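Local coordinates for glycosyl hydrolase, family 38 (Enterococcus faecalis, PDB 5KBP), which is probably an alpha-mannosidase of glycosyl hydrolase family 38, a carbohydrate-binding enzyme expected to cleave alpha-linked mannose residues, at residues His16-Trp21 against Gly232-Pro237; Gly87-Leu92 against Gly124-Thr129; Asp128-Met133 against Phe150-Lys155; Gln138-Ala143 against Thr183-Leu188. One frame throughout, in Å; residues are numbered along the deposited sequence.

Contact 1 (His16-Trp21 against Gly232-Pro237); sequences HWDREW and GVDHQP
H16 and D234 lie side by side, and ND1 of the H16 ring donates to D234 OD2 over 2.9 Å. The carboxylate oxygen lies near the ring plane, yet the two planes stand 86° apart, so the donor meets OD2 from above the carboxylate. A chi1 of -177°, CG opposite the main-chain nitrogen, holds the H16 ring alongside that acid; D234 OD1 is held separately by Y194. Backbone and ring then share the next bonds: H235 N donates to H16 O at 3.0 Å, while H235 NE2 reaches D18 O at 2.8 Å in a nearly straight bond (173°) on a carbonyl lone pair. The H235 ring is further placed by W17, whose face receives its edge in a T-shaped pair, CD2 lying 3.5 Å from W17 CE3; H28 stacks on H235 from elsewhere. Between the acids, D18 OD2 and D234 OD2 stand 3.3 Å apart as two acceptors, their carboxylates almost coplanar. H235 sits in the type II turn from V233 to Q236. Both loops follow strands, 7-13 and 226-231, of the alpha/beta N-terminal domain, and H16-D18 probably corresponds to the His-x-Asp motif that supplies metal ligands in GH38 relatives.

Contact 2 (Gly87-Leu92 against Gly124-Thr129); sequences GPFYIL and GYFPDT
F89 and F126 supply the aromatic part of this contact, their side chains crossing at about a right angle. F89 CE2 comes to 3.7 Å from F126 CZ, with the centroids 5.5 Å apart and the planes 59° to each other, so the pair is oblique, neither a parallel stack nor a T. F126 CZ arrives near the plane of the F89 ring, at its rim. A chi1 of -64° sends the F89 ring toward the strand, and its far end also leans on the backbone: CZ is 4.2 Å from G124 CA, and CE2 is 3.8 Å from Y125 O. M140 of helix 136-141 touches both phenylalanines. Strand 124-126, an edge strand of a five-stranded mixed sheet and parallel to its neighbour 147-150, is reached from segment 87-92 through helix 100-117, a course consistent with the alpha/beta architecture of the family's N-terminal domain. The aliphatic part belongs to L92, which splits its two methyls. CD2 rests 3.8 Å from Y125 O, whereas CD1 meets the rim of the Y125 ring near its plane, 4.1 Å from CD2 of that ring, and lies 4.2 Å from P127 CG. P127 also leans its CB over one face of the Y125 ring, and H53 meets that ring at an inclined angle. No hydrogen bond joins the two segments; F89 and L92 instead take backbone bonds to G56 and T58 and to H353 respectively.

Contact 3 (Asp128-Met133 against Phe150-Lys155); sequences DTFGNM and FGRGVK
R152 grips D128 side-on: NE and NH2 both donate to the single oxygen OD1, each over 3.1 Å, in a salt bridge. OD1 lies in the guanidinium plane, but the carboxylate is turned 37° from it, so NH2 comes in on the syn side while NE approaches from above the carboxylate plane. D128 turns its acid toward the arginine with CG anti to the backbone N (chi1 -157°), and R152 answers with a chain extended from CG to NE. F130 lies alongside with its ring perpendicular to the guanidinium, 89° between the planes; its rim atom CE1 is placed over one guanidinium face, 4.0 Å from R152 NH2. Below the charged head, R152 CD rests 3.3 Å from T129 O. That carbonyl also takes a weak bond from G131 N, closing the inverse gamma turn centred on F130. Farther along, N132 ND2 packs 4.2 Å from F150 CB, bringing the loop down to the end of strand 147-150. In the next shell W193 packs on D128 and L296 on F130, while W177 reaches both N132 and F150. D128-G131 probably corresponds to the Asp-x-Phe-Gly motif that carries the nucleophilic aspartate in GH38 relatives, with R152 as a second-shell residue holding it. Two N-H groups on one oxygen anchor OD1 and leave D128 OD2 outside the arginine's grip.

Contact 4 (Gln138-Ala143 against Thr183-Leu188); sequences QMMQLA and TKIFGL
The amide of Q141 is the flat group that crosses the contact. I185 CG2 comes up well out of the amide plane to 3.3 Å from Q141 NE2, the two side chains sliding past each other in opposite directions. K184 O stands equally near NE2, but the angle is too poor for a hydrogen bond. The other amide, that of Q138, leads away from the strand on an extended chain; Q135, F890 and I892 hold its two ends, and the helix residue meets the strand segment through CA and CB instead. T183 fills the step between Q138 and Q141, one helical turn apart: its CG2, anti to the backbone N while the hydroxyl sits beside that nitrogen (chi1 -59°), lies 3.8 Å from Q138 CA and 3.9 Å from Q141 CB. Its hydroxyl is taken by D181. Deeper in, M140 CG and I185 CD1 touch at 4.0 Å, after which the bent methionine chain turns off toward helix 100-117. I185 also packs on A148 of the adjoining parallel strand. Helix 136-141 links the parallel neighbours 124-126 and 147-150 in a beta-alpha-beta crossover and packs at the start of strand 184-189, the next strand across the sheet. K184 points the other way and makes a cation-pi contact with W176. The contact appears to rest mainly on dispersion, with M140 against I185 and the T183 methyl against the helix, and the polar ends of Q138 and T183 are satisfied by residues elsewhere.

Contacts 1, 2 and 3 are buried and contact 4 only partly so, where helix 136-141 meets the start of a strand. Contact 1 is the most polar, a network of histidine, carboxylate and backbone bonds between two loops; contact 3 rests on one salt bridge; contacts 2 and 4 have no hydrogen bond across them. Contacts 2 and 3 share D128 and T129, and the H16 ring packs on P127, D128 and L92, tying contact 1 to them. M140 joins contact 4 to contact 2. Contacts 3 and 4 meet in the same mixed sheet, where F150 N probably bonds to L188 O; strand 124-126 of contact 2 is one of its two edge strands.

Contact 1 (His16-Trp21 against Gly232-Pro237)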
# COMPACT_ATOMS: atom_id res chain seq x y z
N HIS A 16 -20.17 -15.82 0.82
CA HIS A 16 -18.73 -16.08 0.75
C HIS A 16 -18.04 -14.84 0.18
O HIS A 16 -18.15 -14.56 -1.02
CB HIS A 16 -18.46 -17.31 -0.11
CG HIS A 16 -17.01 -17.68 -0.18
ND1 HIS A 16 -16.25 -17.54 -1.32
CD2 HIS A 16 -16.18 -18.19 0.77
CE1 HIS A 16 -15.02 -17.94 -1.08
NE2 HIS A 16 -14.95 -18.34 0.18
N TRP A 17 -17.34 -14.11 1.03
CA TRP A 17 -16.83 -12.79 0.68
C TRP A 17 -15.31 -12.84 0.53
O TRP A 17 -14.57 -12.70 1.50
CB TRP A 17 -17.23 -11.76 1.71
CG TRP A 17 -17.06 -10.38 1.19
CD1 TRP A 17 -15.99 -9.56 1.37
CD2 TRP A 17 -17.98 -9.67 0.36
NE1 TRP A 17 -16.19 -8.37 0.72
CE2 TRP A 17 -17.40 -8.41 0.09
CE3 TRP A 17 -19.24 -9.96 -0.18
CZ2 TRP A 17 -18.04 -7.46 -0.70
CZ3 TRP A 17 -19.87 -9.01 -0.95
CH2 TRP A 17 -19.27 -7.77 -1.21
N ASP A 18 -14.85 -13.03 -0.71
CA ASP A 18 -13.44 -12.84 -1.02
C ASP A 18 -13.08 -11.38 -0.83
O ASP A 18 -13.63 -10.50 -1.50
CB ASP A 18 -13.15 -13.30 -2.45
CG ASP A 18 -13.55 -14.74 -2.69
OD1 ASP A 18 -12.78 -15.64 -2.28
OD2 ASP A 18 -14.62 -14.98 -3.28
N ARG A 19 -12.16 -11.11 0.10
CA ARG A 19 -11.86 -9.74 0.50
C ARG A 19 -11.33 -8.92 -0.68
O ARG A 19 -11.64 -7.73 -0.81
CB ARG A 19 -10.86 -9.74 1.65
CG ARG A 19 -10.75 -8.42 2.39
CD ARG A 19 -10.07 -8.62 3.74
NE ARG A 19 -9.92 -7.37 4.48
CZ ARG A 19 -8.85 -6.59 4.41
NH1 ARG A 19 -7.82 -6.93 3.64
NH2 ARG A 19 -8.79 -5.48 5.13
N GLU A 20 -10.54 -9.55 -1.55
CA GLU A 20 -10.04 -8.89 -2.75
C GLU A 20 -9.78 -9.96 -3.80
O GLU A 20 -9.18 -11.00 -3.49
CB GLU A 20 -8.76 -8.10 -2.45
CG GLU A 20 -7.80 -8.81 -1.51
CD GLU A 20 -6.68 -7.90 -1.03
OE1 GLU A 20 -5.71 -8.42 -0.43
OE2 GLU A 20 -6.77 -6.68 -1.25
N TRP A 21 -10.24 -9.71 -5.02
CA TRP A 21 -10.12 -10.70 -6.09
C TRP A 21 -10.03 -10.03 -7.46
O TRP A 21 -8.98 -9.49 -7.81
CB TRP A 21 -11.31 -11.66 -6.05
CG TRP A 21 -11.13 -12.88 -6.90
CD1 TRP A 21 -9.97 -13.30 -7.50
CD2 TRP A 21 -12.14 -13.83 -7.26
NE1 TRP A 21 -10.20 -14.46 -8.21
CE2 TRP A 21 -11.52 -14.81 -8.08
CE3 TRP A 21 -13.50 -13.96 -6.98
CZ2 TRP A 21 -12.22 -15.89 -8.61
CZ3 TRP A 21 -14.19 -15.03 -7.50
CH2 TRP A 21 -13.55 -15.98 -8.31
N GLY A 232 -26.57 -18.58 -0.39
CA GLY A 232 -25.58 -17.57 -0.71
C GLY A 232 -24.56 -18.11 -1.68
O GLY A 232 -24.60 -19.27 -2.09
N VAL A 233 -23.62 -17.22 -2.03
CA VAL A 233 -22.56 -17.54 -2.98
C VAL A 233 -21.53 -16.41 -2.94
O VAL A 233 -21.62 -15.51 -2.10
CB VAL A 233 -23.13 -17.77 -4.40
CG1 VAL A 233 -23.55 -16.46 -5.04
CG2 VAL A 233 -22.15 -18.56 -5.29
N ASP A 234 -20.54 -16.46 -3.84
CA ASP A 234 -19.46 -15.48 -3.84
C ASP A 234 -19.99 -14.07 -4.07
O ASP A 234 -20.58 -13.78 -5.12
CB ASP A 234 -18.44 -15.84 -4.93
CG ASP A 234 -17.83 -17.22 -4.72
OD1 ASP A 234 -18.46 -18.22 -5.13
OD2 ASP A 234 -16.73 -17.30 -4.15
N HIS A 235 -19.78 -13.20 -3.09
CA HIS A 235 -20.17 -11.79 -3.17
C HIS A 235 -21.67 -11.64 -3.43
O HIS A 235 -22.11 -10.75 -4.16
CB HIS A 235 -19.36 -11.05 -4.24
CG HIS A 235 -17.88 -11.04 -3.98
ND1 HIS A 235 -16.95 -11.25 -4.97
CD2 HIS A 235 -17.18 -10.83 -2.84
CE1 HIS A 235 -15.74 -11.18 -4.46
NE2 HIS A 235 -15.85 -10.93 -3.17
N GLN A 236 -22.45 -12.51 -2.83
CA GLN A 236 -23.90 -12.48 -3.04
C GLN A 236 -24.55 -11.52 -2.06
O GLN A 236 -24.33 -11.64 -0.85
CB GLN A 236 -24.50 -13.87 -2.87
CG GLN A 236 -26.00 -13.95 -3.11
CD GLN A 236 -26.37 -13.84 -4.58
OE1 GLN A 236 -25.50 -13.82 -5.45
NE2 GLN A 236 -27.66 -13.77 -4.86
N PRO A 237 -25.35 -10.57 -2.54
CA PRO A 237 -26.16 -9.77 -1.62
C PRO A 237 -27.14 -10.66 -0.87
O PRO A 237 -27.61 -11.68 -1.39
CB PRO A 237 -26.89 -8.79 -2.54
CG PRO A 237 -26.08 -8.76 -3.80
CD PRO A 237 -25.51 -10.14 -3.94

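Contact 2 (Gly87-Leu92 against Gly124-Thr129)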
# COMPACT_ATOMS: atom_id res chain seq x y z
N GLY A 87 -16.95 -15.61 13.20
CA GLY A 87 -15.85 -16.49 13.52
C GLY A 87 -16.00 -17.87 12.92
O GLY A 87 -16.89 -18.13 12.11
N PRO A 88 -15.13 -18.81 13.34
CA PRO A 88 -14.15 -18.62 14.41
C PRO A 88 -12.79 -18.09 13.95
O PRO A 88 -11.89 -17.95 14.79
CB PRO A 88 -14.00 -20.02 14.98
CG PRO A 88 -14.17 -20.91 13.78
CD PRO A 88 -15.13 -20.20 12.84
N PHE A 89 -12.63 -17.82 12.66
CA PHE A 89 -11.35 -17.39 12.12
C PHE A 89 -11.31 -15.87 11.98
O PHE A 89 -12.33 -15.18 12.06
CB PHE A 89 -11.09 -18.05 10.76
CG PHE A 89 -10.96 -19.55 10.81
CD1 PHE A 89 -10.68 -20.20 12.01
CD2 PHE A 89 -11.11 -20.31 9.66
CE1 PHE A 89 -10.57 -21.57 12.05
CE2 PHE A 89 -11.00 -21.68 9.70
CZ PHE A 89 -10.72 -22.32 10.90
N TYR A 90 -10.10 -15.36 11.75
CA TYR A 90 -9.94 -13.95 11.43
C TYR A 90 -10.12 -13.71 9.94
O TYR A 90 -10.83 -12.78 9.53
CB TYR A 90 -8.56 -13.46 11.90
CG TYR A 90 -8.24 -12.03 11.55
CD1 TYR A 90 -8.87 -10.97 12.20
CD2 TYR A 90 -7.29 -11.72 10.58
CE1 TYR A 90 -8.57 -9.66 11.89
CE2 TYR A 90 -6.99 -10.41 10.26
CZ TYR A 90 -7.63 -9.39 10.92
OH TYR A 90 -7.33 -8.08 10.60
N ILE A 91 -9.50 -14.54 9.11
CA ILE A 91 -9.68 -14.52 7.66
C ILE A 91 -9.82 -15.96 7.18
O ILE A 91 -9.51 -16.91 7.90
CB ILE A 91 -8.52 -13.80 6.94
CG1 ILE A 91 -7.17 -14.27 7.48
CG2 ILE A 91 -8.66 -12.30 7.07
CD1 ILE A 91 -6.55 -15.43 6.73
N LEU A 92 -10.29 -16.10 5.94
CA LEU A 92 -10.35 -17.40 5.28
C LEU A 92 -9.10 -17.56 4.44
O LEU A 92 -8.96 -16.93 3.38
CB LEU A 92 -11.61 -17.51 4.42
CG LEU A 92 -12.95 -17.35 5.13
CD1 LEU A 92 -14.09 -17.73 4.19
CD2 LEU A 92 -13.00 -18.18 6.41
N GLY A 124 -15.06 -25.20 11.88
CA GLY A 124 -14.01 -24.90 10.92
C GLY A 124 -14.60 -24.62 9.56
O GLY A 124 -15.34 -25.45 9.02
N TYR A 125 -14.31 -23.45 8.99
CA TYR A 125 -14.96 -22.98 7.78
C TYR A 125 -13.92 -22.92 6.66
O TYR A 125 -13.10 -22.00 6.60
CB TYR A 125 -15.61 -21.62 8.02
CG TYR A 125 -16.75 -21.28 7.09
CD1 TYR A 125 -17.90 -22.06 7.06
CD2 TYR A 125 -16.69 -20.18 6.25
CE1 TYR A 125 -18.96 -21.75 6.22
CE2 TYR A 125 -17.73 -19.86 5.40
CZ TYR A 125 -18.86 -20.65 5.39
OH TYR A 125 -19.90 -20.33 4.55
N PHE A 126 -13.96 -23.91 5.76
CA PHE A 126 -13.08 -23.97 4.60
C PHE A 126 -13.91 -24.16 3.33
O PHE A 126 -13.74 -25.15 2.61
CB PHE A 126 -12.06 -25.09 4.74
CG PHE A 126 -11.27 -25.04 6.02
CD1 PHE A 126 -10.11 -24.29 6.10
CD2 PHE A 126 -11.69 -25.74 7.14
CE1 PHE A 126 -9.38 -24.24 7.27
CE2 PHE A 126 -10.96 -25.70 8.31
CZ PHE A 126 -9.80 -24.95 8.37
N PRO A 127 -14.80 -23.22 3.01
CA PRO A 127 -15.74 -23.46 1.91
C PRO A 127 -15.09 -23.49 0.54
O PRO A 127 -15.58 -24.18 -0.36
CB PRO A 127 -16.74 -22.30 2.04
CG PRO A 127 -15.93 -21.20 2.64
CD PRO A 127 -14.95 -21.86 3.57
N ASP A 128 -13.98 -22.76 0.35
CA ASP A 128 -13.36 -22.64 -0.97
C ASP A 128 -11.85 -22.84 -0.91
O ASP A 128 -11.14 -22.42 -1.83
CB ASP A 128 -13.70 -21.28 -1.58
CG ASP A 128 -13.59 -21.28 -3.09
OD1 ASP A 128 -13.73 -22.37 -3.70
OD2 ASP A 128 -13.36 -20.20 -3.67
N THR A 129 -11.34 -23.49 0.13
CA THR A 129 -9.90 -23.66 0.28
C THR A 129 -9.37 -24.65 -0.75
O THR A 129 -9.92 -25.75 -0.91
CB THR A 129 -9.57 -24.14 1.70
OG1 THR A 129 -10.20 -23.28 2.66
CG2 THR A 129 -8.06 -24.12 1.92

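Contact 3 (Asp128-Met133 against Phe150-Lys155)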
# COMPACT_ATOMS: atom_id res chain seq x y z
N ASP A 128 -13.98 -22.76 0.35
CA ASP A 128 -13.36 -22.64 -0.97
C ASP A 128 -11.85 -22.84 -0.91
O ASP A 128 -11.14 -22.42 -1.83
CB ASP A 128 -13.70 -21.28 -1.58
CG ASP A 128 -13.59 -21.28 -3.09
OD1 ASP A 128 -13.73 -22.37 -3.70
OD2 ASP A 128 -13.36 -20.20 -3.67
N THR A 129 -11.34 -23.49 0.13
CA THR A 129 -9.90 -23.66 0.28
C THR A 129 -9.37 -24.65 -0.75
O THR A 129 -9.92 -25.75 -0.91
CB THR A 129 -9.57 -24.14 1.70
OG1 THR A 129 -10.20 -23.28 2.66
CG2 THR A 129 -8.06 -24.12 1.92
N PHE A 130 -8.31 -24.26 -1.45
CA PHE A 130 -7.70 -25.09 -2.49
C PHE A 130 -6.87 -26.17 -1.80
O PHE A 130 -5.66 -26.02 -1.60
CB PHE A 130 -6.85 -24.25 -3.43
CG PHE A 130 -7.56 -23.05 -3.99
CD1 PHE A 130 -8.93 -23.06 -4.20
CD2 PHE A 130 -6.85 -21.90 -4.32
CE1 PHE A 130 -9.58 -21.95 -4.72
CE2 PHE A 130 -7.49 -20.80 -4.83
CZ PHE A 130 -8.85 -20.82 -5.04
N GLY A 131 -7.52 -27.27 -1.43
CA GLY A 131 -6.84 -28.33 -0.72
C GLY A 131 -6.75 -28.05 0.77
O GLY A 131 -6.49 -26.91 1.18
N ASN A 132 -6.96 -29.07 1.59
CA ASN A 132 -6.98 -28.92 3.04
C ASN A 132 -5.82 -29.69 3.66
O ASN A 132 -5.54 -30.84 3.29
CB ASN A 132 -8.31 -29.40 3.62
CG ASN A 132 -9.45 -28.46 3.31
OD1 ASN A 132 -9.72 -27.52 4.07
ND2 ASN A 132 -10.13 -28.69 2.19
N MET A 133 -5.15 -29.05 4.61
CA MET A 133 -3.99 -29.64 5.27
C MET A 133 -4.38 -30.91 6.02
O MET A 133 -5.50 -31.05 6.51
CB MET A 133 -3.36 -28.63 6.23
CG MET A 133 -4.34 -28.11 7.27
SD MET A 133 -3.66 -26.88 8.39
CE MET A 133 -3.40 -25.51 7.27
N PHE A 150 -16.20 -27.94 4.63
CA PHE A 150 -15.29 -27.72 3.51
C PHE A 150 -16.01 -28.05 2.21
O PHE A 150 -17.11 -28.62 2.20
CB PHE A 150 -14.02 -28.57 3.65
CG PHE A 150 -14.27 -30.04 3.72
CD1 PHE A 150 -14.59 -30.64 4.93
CD2 PHE A 150 -14.19 -30.84 2.59
CE1 PHE A 150 -14.83 -32.00 5.01
CE2 PHE A 150 -14.42 -32.20 2.66
CZ PHE A 150 -14.74 -32.78 3.87
N GLY A 151 -15.38 -27.68 1.09
CA GLY A 151 -16.00 -27.85 -0.21
C GLY A 151 -15.18 -28.61 -1.22
O GLY A 151 -15.73 -29.21 -2.15
N ARG A 152 -13.86 -28.61 -1.06
CA ARG A 152 -12.96 -29.26 -2.00
C ARG A 152 -12.17 -30.37 -1.31
O ARG A 152 -11.94 -30.33 -0.10
CB ARG A 152 -11.98 -28.25 -2.62
CG ARG A 152 -12.64 -27.08 -3.32
CD ARG A 152 -11.61 -26.06 -3.76
NE ARG A 152 -12.21 -24.92 -4.45
CZ ARG A 152 -12.29 -24.80 -5.77
NH1 ARG A 152 -11.81 -25.76 -6.55
NH2 ARG A 152 -12.85 -23.72 -6.30
N GLY A 153 -11.76 -31.36 -2.10
CA GLY A 153 -10.91 -32.44 -1.65
C GLY A 153 -11.58 -33.80 -1.62
O GLY A 153 -10.88 -34.82 -1.72
N VAL A 154 -12.90 -33.84 -1.48
CA VAL A 154 -13.64 -35.09 -1.36
C VAL A 154 -14.76 -35.09 -2.40
O VAL A 154 -15.36 -34.05 -2.69
CB VAL A 154 -14.22 -35.28 0.06
CG1 VAL A 154 -14.90 -36.63 0.20
CG2 VAL A 154 -13.11 -35.13 1.10
N LYS A 155 -15.04 -36.28 -2.95
CA LYS A 155 -16.06 -36.46 -3.97
C LYS A 155 -17.22 -37.26 -3.42
O LYS A 155 -17.01 -38.36 -2.87
CB LYS A 155 -15.47 -37.17 -5.20
CG LYS A 155 -16.50 -37.60 -6.23
CD LYS A 155 -15.84 -38.38 -7.36
CE LYS A 155 -16.86 -38.92 -8.34
NZ LYS A 155 -17.63 -37.83 -9.01

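Contact 4 (Gln138-Ala143 against Thr183-Leu188)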
# COMPACT_ATOMS: atom_id res chain seq x y z
N GLN A 138 -6.53 -32.21 14.14
CA GLN A 138 -5.83 -31.88 15.38
C GLN A 138 -5.84 -30.37 15.63
O GLN A 138 -6.00 -29.94 16.78
CB GLN A 138 -4.40 -32.41 15.34
CG GLN A 138 -3.65 -32.20 16.65
CD GLN A 138 -2.20 -32.63 16.58
OE1 GLN A 138 -1.55 -32.81 17.61
NE2 GLN A 138 -1.69 -32.79 15.37
N MET A 139 -5.67 -29.57 14.58
CA MET A 139 -5.66 -28.12 14.76
C MET A 139 -7.05 -27.60 15.12
O MET A 139 -7.17 -26.65 15.90
CB MET A 139 -5.14 -27.44 13.50
CG MET A 139 -3.69 -27.78 13.18
SD MET A 139 -3.03 -26.83 11.80
CE MET A 139 -3.17 -25.16 12.43
N MET A 140 -8.10 -28.20 14.56
CA MET A 140 -9.46 -27.84 14.98
C MET A 140 -9.69 -28.20 16.44
O MET A 140 -10.21 -27.39 17.22
CB MET A 140 -10.49 -28.54 14.09
CG MET A 140 -10.49 -28.10 12.63
SD MET A 140 -10.58 -26.32 12.43
CE MET A 140 -9.05 -26.02 11.55
N GLN A 141 -9.30 -29.42 16.83
CA GLN A 141 -9.50 -29.86 18.20
C GLN A 141 -8.67 -29.02 19.18
O GLN A 141 -9.13 -28.72 20.29
CB GLN A 141 -9.14 -31.34 18.33
CG GLN A 141 -10.11 -32.14 19.18
CD GLN A 141 -11.50 -32.21 18.57
OE1 GLN A 141 -12.35 -31.36 18.84
NE2 GLN A 141 -11.73 -33.23 17.75
N LEU A 142 -7.46 -28.64 18.78
CA LEU A 142 -6.62 -27.78 19.61
C LEU A 142 -7.11 -26.34 19.66
O LEU A 142 -6.46 -25.52 20.31
CB LEU A 142 -5.17 -27.82 19.13
CG LEU A 142 -4.36 -29.08 19.44
CD1 LEU A 142 -2.94 -28.95 18.90
CD2 LEU A 142 -4.34 -29.36 20.93
N ALA A 143 -8.21 -26.02 18.98
CA ALA A 143 -8.81 -24.69 19.07
C ALA A 143 -10.26 -24.76 19.52
O ALA A 143 -11.02 -23.80 19.30
CB ALA A 143 -8.69 -23.96 17.74
N THR A 183 -6.40 -37.93 15.56
CA THR A 183 -7.45 -37.03 16.00
C THR A 183 -8.56 -36.99 14.95
O THR A 183 -8.30 -36.91 13.75
CB THR A 183 -6.90 -35.62 16.23
OG1 THR A 183 -5.87 -35.67 17.22
CG2 THR A 183 -8.00 -34.68 16.71
N LYS A 184 -9.81 -37.07 15.42
CA LYS A 184 -10.96 -37.24 14.55
C LYS A 184 -11.99 -36.16 14.82
O LYS A 184 -12.37 -35.94 15.98
CB LYS A 184 -11.56 -38.64 14.74
CG LYS A 184 -13.03 -38.77 14.42
CD LYS A 184 -13.45 -40.23 14.49
CE LYS A 184 -14.88 -40.40 14.96
NZ LYS A 184 -15.07 -39.94 16.36
N ILE A 185 -12.43 -35.48 13.77
CA ILE A 185 -13.45 -34.45 13.85
C ILE A 185 -14.60 -34.83 12.92
O ILE A 185 -14.49 -35.74 12.09
CB ILE A 185 -12.92 -33.05 13.51
CG1 ILE A 185 -12.45 -33.00 12.05
CG2 ILE A 185 -11.78 -32.67 14.45
CD1 ILE A 185 -12.12 -31.61 11.56
N PHE A 186 -15.71 -34.11 13.05
CA PHE A 186 -16.86 -34.29 12.18
C PHE A 186 -16.70 -33.42 10.94
O PHE A 186 -16.47 -32.21 11.05
CB PHE A 186 -18.16 -33.95 12.91
CG PHE A 186 -19.38 -33.99 12.03
CD1 PHE A 186 -19.89 -35.20 11.60
CD2 PHE A 186 -20.01 -32.82 11.64
CE1 PHE A 186 -21.00 -35.25 10.78
CE2 PHE A 186 -21.12 -32.86 10.83
CZ PHE A 186 -21.62 -34.07 10.40
N GLY A 187 -16.84 -34.03 9.77
CA GLY A 187 -16.67 -33.34 8.50
C GLY A 187 -18.01 -33.11 7.83
O GLY A 187 -18.80 -34.04 7.65
N LEU A 188 -18.26 -31.85 7.46
CA LEU A 188 -19.47 -31.45 6.76
C LEU A 188 -19.07 -31.00 5.36
O LEU A 188 -18.45 -29.94 5.20
CB LEU A 188 -20.21 -30.34 7.51
CG LEU A 188 -21.53 -29.86 6.92
CD1 LEU A 188 -22.52 -31.01 6.80
CD2 LEU A 188 -22.12 -28.73 7.76